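Long-range contacts in pectate lyase (Bacillus, PDB 3VMV), which probably cleaves polygalacturonate, the pectate backbone of plant cell walls, as a secreted polysaccharide lyase of family 1: residues A[139-144]-A[173-178]; A[240-245]-A[304-309]. One frame throughout, in Å; residues are numbered along the deposited sequence.

Overall arrangement
Both contacts sit on the parallel beta-helix of this single chain, their centres 24 Å apart and their nearest atoms about 13 Å, so they do not touch. Contact 1 joins neighbouring coils where strands 138-140 and 165-175 run out into turns; contact 2 lays the loop ahead of helix 309-319 against the end of strand 238-242, and the two share no strand. Each is partly buried. Contact 1 lies nearer the centre of the molecule, about 13 Å against about 18 Å, yet includes exposed residues; contact 2 has none among those that touch. In contact 1 backbone bonds join the coils and an aromatic pair lies in the turns beyond. In contact 2 side chains do the polar work: a carboxylate meets a phenol, and an asparagine amide grips a carbonyl.

Contact 1 of 2, residues A[139-144]-A[173-178]; sequences FYSEFP and ENHWKT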
ATOM      1  N   PHE A 139       4.031   7.011  -5.091  1.00  8.97           N
ATOM      2  CA  PHE A 139       3.290   6.237  -6.083  1.00  9.82           C
ATOM      3  C   PHE A 139       2.351   7.163  -6.791  1.00 11.12           C
ATOM      4  O   PHE A 139       1.626   7.924  -6.125  1.00 10.56           O
ATOM      5  CB  PHE A 139       2.464   5.140  -5.411  1.00  9.16           C
ATOM      6  CG  PHE A 139       3.257   4.262  -4.455  1.00  9.59           C
ATOM      7  CD1 PHE A 139       4.243   3.410  -4.934  1.00  9.34           C
ATOM      8  CD2 PHE A 139       2.973   4.270  -3.098  1.00 10.21           C
ATOM      9  CE1 PHE A 139       4.991   2.593  -4.078  1.00 11.06           C
ATOM     10  CE2 PHE A 139       3.694   3.437  -2.224  1.00 10.19           C
ATOM     11  CZ  PHE A 139       4.702   2.601  -2.701  1.00  9.25           C
ATOM     12  N   TYR A 140       2.280   7.105  -8.120  1.00 10.03           N
ATOM     13  CA  TYR A 140       1.396   8.042  -8.814  1.00  9.57           C
ATOM     14  C   TYR A 140       1.155   7.585 -10.249  1.00 10.23           C
ATOM     15  O   TYR A 140       1.906   6.743 -10.755  1.00 11.07           O
ATOM     16  CB  TYR A 140       1.958   9.473  -8.770  1.00 11.10           C
ATOM     17  CG  TYR A 140       3.376   9.667  -9.239  1.00 11.42           C
ATOM     18  CD1 TYR A 140       3.653  10.067 -10.556  1.00 12.01           C
ATOM     19  CD2 TYR A 140       4.441   9.484  -8.363  1.00 14.30           C
ATOM     20  CE1 TYR A 140       4.938  10.305 -10.966  1.00 13.97           C
ATOM     21  CE2 TYR A 140       5.760   9.703  -8.784  1.00 15.48           C
ATOM     22  CZ  TYR A 140       5.981  10.118 -10.086  1.00 12.91           C
ATOM     23  OH  TYR A 140       7.261  10.329 -10.581  1.00 20.38           O
ATOM     24  N   SER A 141       0.140   8.147 -10.892  1.00  9.89           N
ATOM     25  CA  SER A 141      -0.006   7.982 -12.349  1.00 10.61           C
ATOM     26  C   SER A 141      -0.594   9.279 -12.883  1.00 13.41           C
ATOM     27  O   SER A 141       0.110  10.294 -12.838  1.00 14.34           O
ATOM     28  CB  SER A 141      -0.780   6.707 -12.750  1.00 10.63           C
ATOM     29  OG  SER A 141      -2.142   6.740 -12.391  1.00 11.35           O
ATOM     30  N   GLU A 142      -1.850   9.287 -13.357  1.00 11.85           N
ATOM     31  CA  GLU A 142      -2.504  10.547 -13.683  1.00 11.05           C
ATOM     32  C   GLU A 142      -3.946  10.483 -13.204  1.00 14.15           C
ATOM     33  O   GLU A 142      -4.583   9.416 -13.274  1.00 14.21           O
ATOM     34  CB  GLU A 142      -2.515  10.784 -15.204  1.00 13.46           C
ATOM     35  CG  GLU A 142      -1.179  10.807 -15.903  1.00 14.93           C
ATOM     36  CD  GLU A 142      -0.305  12.004 -15.548  1.00 18.48           C
ATOM     37  OE1 GLU A 142      -0.823  13.038 -15.064  1.00 21.66           O
ATOM     38  OE2 GLU A 142       0.930  11.934 -15.796  1.00 19.12           O
ATOM     39  N   PHE A 143      -4.479  11.623 -12.766  1.00 13.07           N
ATOM     40  CA  PHE A 143      -5.907  11.743 -12.479  1.00 12.55           C
ATOM     41  C   PHE A 143      -6.302  13.197 -12.758  1.00 14.97           C
ATOM     42  O   PHE A 143      -5.762  14.106 -12.126  1.00 15.61           O
ATOM     43  CB  PHE A 143      -6.231  11.399 -11.039  1.00 10.87           C
ATOM     44  CG  PHE A 143      -7.664  11.630 -10.697  1.00 13.30           C
ATOM     45  CD1 PHE A 143      -8.673  10.842 -11.252  1.00 12.68           C
ATOM     46  CD2 PHE A 143      -8.010  12.676  -9.866  1.00 17.14           C
ATOM     47  CE1 PHE A 143      -9.984  11.076 -11.011  1.00 13.68           C
ATOM     48  CE2 PHE A 143      -9.362  12.910  -9.574  1.00 21.35           C
ATOM     49  CZ  PHE A 143     -10.341  12.123 -10.165  1.00 16.16           C
ATOM     50  N   PRO A 144      -7.283  13.420 -13.645  1.00 13.72           N
ATOM     51  CA  PRO A 144      -8.078  12.396 -14.334  1.00 14.83           C
ATOM     52  C   PRO A 144      -7.362  11.809 -15.546  1.00 16.61           C
ATOM     53  O   PRO A 144      -7.844  10.817 -16.135  1.00 15.86           O
ATOM     54  CB  PRO A 144      -9.330  13.186 -14.804  1.00 16.02           C
ATOM     55  CG  PRO A 144      -8.847  14.544 -14.961  1.00 18.50           C
ATOM     56  CD  PRO A 144      -7.900  14.755 -13.782  1.00 17.85           C
ATOM     57  N   GLU A 173      -0.524   9.733  -5.108  1.00  9.83           N
ATOM     58  CA  GLU A 173      -1.056  10.933  -5.704  1.00 10.21           C
ATOM     59  C   GLU A 173      -1.461  10.671  -7.128  1.00 10.64           C
ATOM     60  O   GLU A 173      -0.928   9.789  -7.791  1.00 11.43           O
ATOM     61  CB  GLU A 173      -0.000  12.033  -5.720  1.00 12.93           C
ATOM     62  CG  GLU A 173       0.592  12.359  -4.345  1.00 11.96           C
ATOM     63  CD  GLU A 173       1.390  13.671  -4.335  1.00 13.34           C
ATOM     64  OE1 GLU A 173       2.615  13.628  -4.076  1.00 18.39           O
ATOM     65  OE2 GLU A 173       0.799  14.762  -4.566  1.00 15.28           O
ATOM     66  N   ASN A 174      -2.396  11.483  -7.591  1.00  9.53           N
ATOM     67  CA  ASN A 174      -2.706  11.581  -9.024  1.00 10.29           C
ATOM     68  C   ASN A 174      -3.035  10.241  -9.624  1.00 10.15           C
ATOM     69  O   ASN A 174      -2.305   9.747 -10.507  1.00 12.22           O
ATOM     70  CB  ASN A 174      -1.548  12.252  -9.796  1.00 12.50           C
ATOM     71  CG  ASN A 174      -1.123  13.575  -9.166  1.00 12.53           C
ATOM     72  OD1 ASN A 174      -1.936  14.308  -8.635  1.00 13.80           O
ATOM     73  ND2 ASN A 174       0.169  13.890  -9.266  1.00 18.65           N
ATOM     74  N   HIS A 175      -4.130   9.662  -9.166  1.00 10.05           N
ATOM     75  CA  HIS A 175      -4.436   8.296  -9.579  1.00  9.55           C
ATOM     76  C   HIS A 175      -5.919   8.034  -9.392  1.00 12.47           C
ATOM     77  O   HIS A 175      -6.550   8.612  -8.536  1.00 11.70           O
ATOM     78  CB  HIS A 175      -3.626   7.344  -8.697  1.00 12.38           C
ATOM     79  CG  HIS A 175      -3.574   5.946  -9.212  1.00 10.50           C
ATOM     80  ND1 HIS A 175      -4.403   4.938  -8.776  1.00 13.58           N
ATOM     81  CD2 HIS A 175      -2.757   5.395 -10.138  1.00  7.25           C
ATOM     82  CE1 HIS A 175      -4.097   3.822  -9.423  1.00  8.20           C
ATOM     83  NE2 HIS A 175      -3.127   4.088 -10.277  1.00 12.65           N
ATOM     84  N   TRP A 176      -6.476   7.103 -10.159  1.00 10.56           N
ATOM     85  CA  TRP A 176      -7.857   6.739 -10.008  1.00 11.13           C
ATOM     86  C   TRP A 176      -8.066   5.663  -8.914  1.00 12.91           C
ATOM     87  O   TRP A 176      -8.613   6.000  -7.861  1.00 14.70           O
ATOM     88  CB  TRP A 176      -8.430   6.223 -11.337  1.00 11.83           C
ATOM     89  CG  TRP A 176      -8.657   7.265 -12.408  1.00 12.84           C
ATOM     90  CD1 TRP A 176      -7.740   7.754 -13.307  1.00 12.89           C
ATOM     91  CD2 TRP A 176      -9.898   7.868 -12.743  1.00 11.48           C
ATOM     92  NE1 TRP A 176      -8.350   8.646 -14.164  1.00 12.61           N
ATOM     93  CE2 TRP A 176      -9.672   8.738 -13.835  1.00 14.03           C
ATOM     94  CE3 TRP A 176     -11.190   7.781 -12.200  1.00 12.63           C
ATOM     95  CZ2 TRP A 176     -10.695   9.507 -14.407  1.00 14.80           C
ATOM     96  CZ3 TRP A 176     -12.209   8.534 -12.775  1.00 14.11           C
ATOM     97  CH2 TRP A 176     -11.946   9.379 -13.883  1.00 14.42           C
ATOM     98  N   LYS A 177      -7.629   4.416  -9.154  1.00 12.59           N
ATOM     99  CA  LYS A 177      -7.969   3.280  -8.275  1.00 14.14           C
ATOM    100  C   LYS A 177      -6.815   2.998  -7.314  1.00 12.10           C
ATOM    101  O   LYS A 177      -5.902   2.217  -7.607  1.00 11.49           O
ATOM    102  CB  LYS A 177      -8.308   2.024  -9.091  1.00 14.14           C
ATOM    103  CG  LYS A 177      -9.354   2.249 -10.178  1.00 12.57           C
ATOM    104  CD  LYS A 177      -9.592   0.934 -10.988  1.00 11.64           C
ATOM    105  CE  LYS A 177      -8.351   0.496 -11.767  1.00 13.24           C
ATOM    106  NZ  LYS A 177      -8.725  -0.738 -12.571  1.00 16.64           N
ATOM    107  N   THR A 178      -6.835   3.651  -6.155  1.00 10.57           N
ATOM    108  CA  THR A 178      -5.579   3.782  -5.393  1.00 10.14           C
ATOM    109  C   THR A 178      -5.066   2.493  -4.725  1.00  9.49           C
ATOM    110  O   THR A 178      -3.933   2.074  -5.005  1.00  9.99           O
ATOM    111  CB  THR A 178      -5.700   4.907  -4.363  1.00 11.34           C
ATOM    112  OG1 THR A 178      -6.333   6.049  -4.965  1.00 11.11           O
ATOM    113  CG2 THR A 178      -4.320   5.380  -3.878  1.00 12.37           C
TER
HETATM  114  O   HOH W   1      -5.127   5.909 -12.489  1.00 13.77           O
HETATM  115  O   HOH W   2       1.389  12.440 -11.648  1.00 21.65           O
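Phe143 drives the CD1-CE1 edge of its ring into one face of the Trp176 indole, a T-shaped pair with planes at 88° and CD1 3.5 Å from Trp176 CE2. This is the tight end. With its CG anti to the backbone N (chi1 175°), Phe143 reaches across the corner at Asn174 and rests CB 3.3 Å from His175 N. Pro144, behind a cis peptide, holds the indole from its rim: Trp176 NE1 donates to Pro144 O at 3.0 Å, the oxygen near the ring plane but the donor well above the carbonyl plane. Replacing Trp176 by an alanine is likely to leave the Phe143 edge without its aromatic face and Pro144 O without this donor. A water fitted in beside His175 links Ser141 OG to Trp176 N. Toward strand 138-140, backbone bonds join successive coils of the beta-helix: Glu173 N to Phe139 O (3.0 Å) and Ser141 N to Asn174 O (2.9 Å). On the looser side exposed Glu142 points its CB away from 173-178, its OE2 hydrogen-bonded to His114, and a water bridges Ser141 O and Asn174 ND2. Direct bonds and ring packing thus fix the turns, whereas ND2 meets Ser141 O through water and Asn174 OD1 is hydrogen-bonded to Asn203.

Contact 2 of 2, residues A[240-245]-A[304-309]; sequences FVENNY and YQVQSA
Tyr304 and Glu242 approach from opposite directions, the phenol OH arriving in front of the carboxylate, 2.9 Å from Glu242 OE1 and equally far from OE2. Both bonds are weak, and the single proton is not settled between the two oxygens. The carboxylate and ring planes stand 71° apart, with OE2 in the plane of the phenol at its edge. Glu242 gets there by extending fully from the strand, CG anti to the backbone N (chi1 -178°); its OE1 is also hydrogen-bonded to His217 NE2. Beside it, Phe240 turns a ring edge to the same hydroxyl, CE2 3.6 Å from Tyr304 OH, and takes Glu242 CB over one face. In this family 1 lyase, a parallel beta-helix, residues 304-309 belong to the loop that follows strand 283-285 and lie against the end of strand 238-242, leading into helix 309-319. Asn243, where strand 238-242 ends, points its amide at the loop, and ND2 donates to Gln307 O at 2.9 Å along an almost straight line (171°), the oxygen lying in the amide plane. Val306 crosses this side chain at about a right angle, CG2 3.8 Å from ND2. Past it, Ala309 aims its methyl at the turn, CB 3.5 Å from Asn244 O, while its CA-H faces Asn243 O; Ser308 before it is the N-cap of the helix.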
ATOM      1  N   PHE A 240     -10.132   0.733  11.917  1.00 10.29           N
ATOM      2  CA  PHE A 240      -9.997   1.769  12.950  1.00 11.20           C
ATOM      3  C   PHE A 240      -9.383   3.001  12.303  1.00  9.82           C
ATOM      4  O   PHE A 240      -8.220   2.943  11.861  1.00  9.98           O
ATOM      5  CB  PHE A 240      -9.164   1.222  14.126  1.00 10.39           C
ATOM      6  CG  PHE A 240      -8.969   2.216  15.269  1.00 11.70           C
ATOM      7  CD1 PHE A 240      -9.982   3.100  15.604  1.00 12.22           C
ATOM      8  CD2 PHE A 240      -7.812   2.179  16.042  1.00 12.04           C
ATOM      9  CE1 PHE A 240      -9.831   3.969  16.682  1.00 14.20           C
ATOM     10  CE2 PHE A 240      -7.648   3.063  17.107  1.00 11.25           C
ATOM     11  CZ  PHE A 240      -8.650   3.951  17.430  1.00 12.58           C
ATOM     12  N   VAL A 241     -10.166   4.073  12.198  1.00 11.35           N
ATOM     13  CA  VAL A 241      -9.771   5.320  11.509  1.00 10.23           C
ATOM     14  C   VAL A 241      -9.496   6.319  12.595  1.00  9.29           C
ATOM     15  O   VAL A 241     -10.417   6.847  13.190  1.00  9.94           O
ATOM     16  CB  VAL A 241     -10.876   5.776  10.595  1.00 10.10           C
ATOM     17  CG1 VAL A 241     -10.477   7.012   9.780  1.00 10.34           C
ATOM     18  CG2 VAL A 241     -11.313   4.600   9.689  1.00 13.37           C
ATOM     19  N   GLU A 242      -8.203   6.544  12.846  1.00  8.40           N
ATOM     20  CA  GLU A 242      -7.777   7.271  14.064  1.00  8.01           C
ATOM     21  C   GLU A 242      -6.856   8.434  13.756  1.00  8.46           C
ATOM     22  O   GLU A 242      -5.774   8.285  13.157  1.00  8.96           O
ATOM     23  CB  GLU A 242      -7.033   6.243  14.950  1.00 10.46           C
ATOM     24  CG  GLU A 242      -6.565   6.808  16.283  1.00 11.56           C
ATOM     25  CD  GLU A 242      -5.698   5.814  17.064  1.00 14.89           C
ATOM     26  OE1 GLU A 242      -5.034   4.985  16.404  1.00 17.61           O
ATOM     27  OE2 GLU A 242      -5.654   5.951  18.317  1.00 17.28           O
ATOM     28  N   ASN A 243      -7.272   9.613  14.198  1.00 11.62           N
ATOM     29  CA  ASN A 243      -6.401  10.794  14.131  1.00  9.96           C
ATOM     30  C   ASN A 243      -5.831  11.053  12.742  1.00  9.38           C
ATOM     31  O   ASN A 243      -4.636  11.310  12.565  1.00 10.06           O
ATOM     32  CB  ASN A 243      -5.270  10.720  15.182  1.00  9.79           C
ATOM     33  CG  ASN A 243      -5.785  10.772  16.609  1.00 12.16           C
ATOM     34  OD1 ASN A 243      -6.984  10.515  16.907  1.00 12.16           O
ATOM     35  ND2 ASN A 243      -4.870  11.085  17.529  1.00 11.69           N
ATOM     36  N   ASN A 244      -6.697  10.962  11.744  1.00  9.65           N
ATOM     37  CA  ASN A 244      -6.343  11.347  10.387  1.00  7.13           C
ATOM     38  C   ASN A 244      -6.877  12.717  10.059  1.00  9.29           C
ATOM     39  O   ASN A 244      -7.844  13.153  10.671  1.00 10.40           O
ATOM     40  CB  ASN A 244      -6.919  10.358   9.355  1.00  9.20           C
ATOM     41  CG  ASN A 244      -6.481   8.920   9.577  1.00  9.18           C
ATOM     42  OD1 ASN A 244      -5.414   8.514   9.123  1.00  9.03           O
ATOM     43  ND2 ASN A 244      -7.312   8.144  10.249  1.00 10.12           N
ATOM     44  N   TYR A 245      -6.262  13.360   9.071  1.00 11.01           N
ATOM     45  CA  TYR A 245      -6.693  14.663   8.606  1.00  9.44           C
ATOM     46  C   TYR A 245      -7.272  14.532   7.203  1.00 10.19           C
ATOM     47  O   TYR A 245      -6.594  13.966   6.337  1.00  9.98           O
ATOM     48  CB  TYR A 245      -5.503  15.652   8.629  1.00 10.11           C
ATOM     49  CG  TYR A 245      -5.916  17.077   8.579  1.00 15.04           C
ATOM     50  CD1 TYR A 245      -6.076  17.753   9.775  1.00 17.76           C
ATOM     51  CD2 TYR A 245      -6.159  17.743   7.390  1.00 22.07           C
ATOM     52  CE1 TYR A 245      -6.463  19.026   9.830  1.00 23.91           C
ATOM     53  CE2 TYR A 245      -6.596  19.129   7.458  1.00 15.86           C
ATOM     54  CZ  TYR A 245      -6.727  19.691   8.700  1.00 19.86           C
ATOM     55  OH  TYR A 245      -7.143  20.988   8.910  1.00 25.77           O
ATOM     56  N   TYR A 304       1.554   1.250  19.789  1.00 10.40           N
ATOM     57  CA  TYR A 304       1.916   2.212  18.776  1.00 11.27           C
ATOM     58  C   TYR A 304       1.915   3.612  19.398  1.00 14.83           C
ATOM     59  O   TYR A 304       1.406   3.820  20.508  1.00 12.06           O
ATOM     60  CB  TYR A 304       0.984   2.131  17.539  1.00 12.36           C
ATOM     61  CG  TYR A 304      -0.467   2.466  17.830  1.00  9.48           C
ATOM     62  CD1 TYR A 304      -0.988   3.729  17.557  1.00 12.26           C
ATOM     63  CD2 TYR A 304      -1.321   1.509  18.408  1.00 11.04           C
ATOM     64  CE1 TYR A 304      -2.306   4.055  17.846  1.00 11.08           C
ATOM     65  CE2 TYR A 304      -2.658   1.808  18.681  1.00 12.52           C
ATOM     66  CZ  TYR A 304      -3.158   3.100  18.409  1.00 10.01           C
ATOM     67  OH  TYR A 304      -4.474   3.360  18.693  1.00 13.64           O
ATOM     68  N   GLN A 305       2.518   4.548  18.683  1.00 12.40           N
ATOM     69  CA  GLN A 305       2.497   5.959  19.056  1.00 12.74           C
ATOM     70  C   GLN A 305       1.683   6.691  18.038  1.00 12.78           C
ATOM     71  O   GLN A 305       1.873   6.450  16.819  1.00 15.03           O
ATOM     72  CB  GLN A 305       3.929   6.488  19.062  1.00 14.46           C
ATOM     73  CG  GLN A 305       4.735   5.910  20.185  1.00 24.95           C
ATOM     74  CD  GLN A 305       4.333   6.490  21.517  1.00 34.07           C
ATOM     75  OE1 GLN A 305       4.186   7.709  21.660  1.00 39.30           O
ATOM     76  NE2 GLN A 305       4.145   5.619  22.510  1.00 38.62           N
ATOM     77  N   VAL A 306       0.809   7.573  18.505  1.00 10.88           N
ATOM     78  CA  VAL A 306      -0.098   8.279  17.586  1.00 11.02           C
ATOM     79  C   VAL A 306      -0.122   9.764  17.909  1.00 11.98           C
ATOM     80  O   VAL A 306      -0.267  10.173  19.064  1.00 13.75           O
ATOM     81  CB  VAL A 306      -1.495   7.615  17.580  1.00 12.24           C
ATOM     82  CG1 VAL A 306      -2.150   7.628  18.971  1.00 13.01           C
ATOM     83  CG2 VAL A 306      -2.415   8.304  16.556  1.00 10.54           C
ATOM     84  N   GLN A 307       0.106  10.579  16.884  1.00  9.85           N
ATOM     85  CA  GLN A 307       0.032  12.047  17.008  1.00 10.70           C
ATOM     86  C   GLN A 307      -1.405  12.539  16.902  1.00 11.44           C
ATOM     87  O   GLN A 307      -2.297  11.800  16.522  1.00 11.82           O
ATOM     88  CB  GLN A 307       0.821  12.683  15.867  1.00 10.98           C
ATOM     89  CG  GLN A 307       2.291  12.306  15.817  1.00 12.54           C
ATOM     90  CD  GLN A 307       2.942  13.007  14.628  1.00 14.79           C
ATOM     91  OE1 GLN A 307       2.692  12.654  13.486  1.00 13.67           O
ATOM     92  NE2 GLN A 307       3.630  14.088  14.897  1.00 18.74           N
ATOM     93  N   SER A 308      -1.642  13.812  17.224  1.00 10.56           N
ATOM     94  CA  SER A 308      -2.941  14.370  16.878  1.00  9.71           C
ATOM     95  C   SER A 308      -3.053  14.450  15.348  1.00 10.24           C
ATOM     96  O   SER A 308      -2.045  14.369  14.630  1.00 11.65           O
ATOM     97  CB  SER A 308      -3.078  15.770  17.466  1.00 13.83           C
ATOM     98  OG  SER A 308      -2.224  16.691  16.786  1.00 15.12           O
ATOM     99  N   ALA A 309      -4.274  14.606  14.860  1.00 10.48           N
ATOM    100  CA  ALA A 309      -4.480  14.723  13.412  1.00 10.90           C
ATOM    101  C   ALA A 309      -3.718  15.903  12.844  1.00 10.16           C
ATOM    102  O   ALA A 309      -3.175  15.802  11.736  1.00 10.99           O
ATOM    103  CB  ALA A 309      -5.982  14.855  13.104  1.00  9.04           C
TER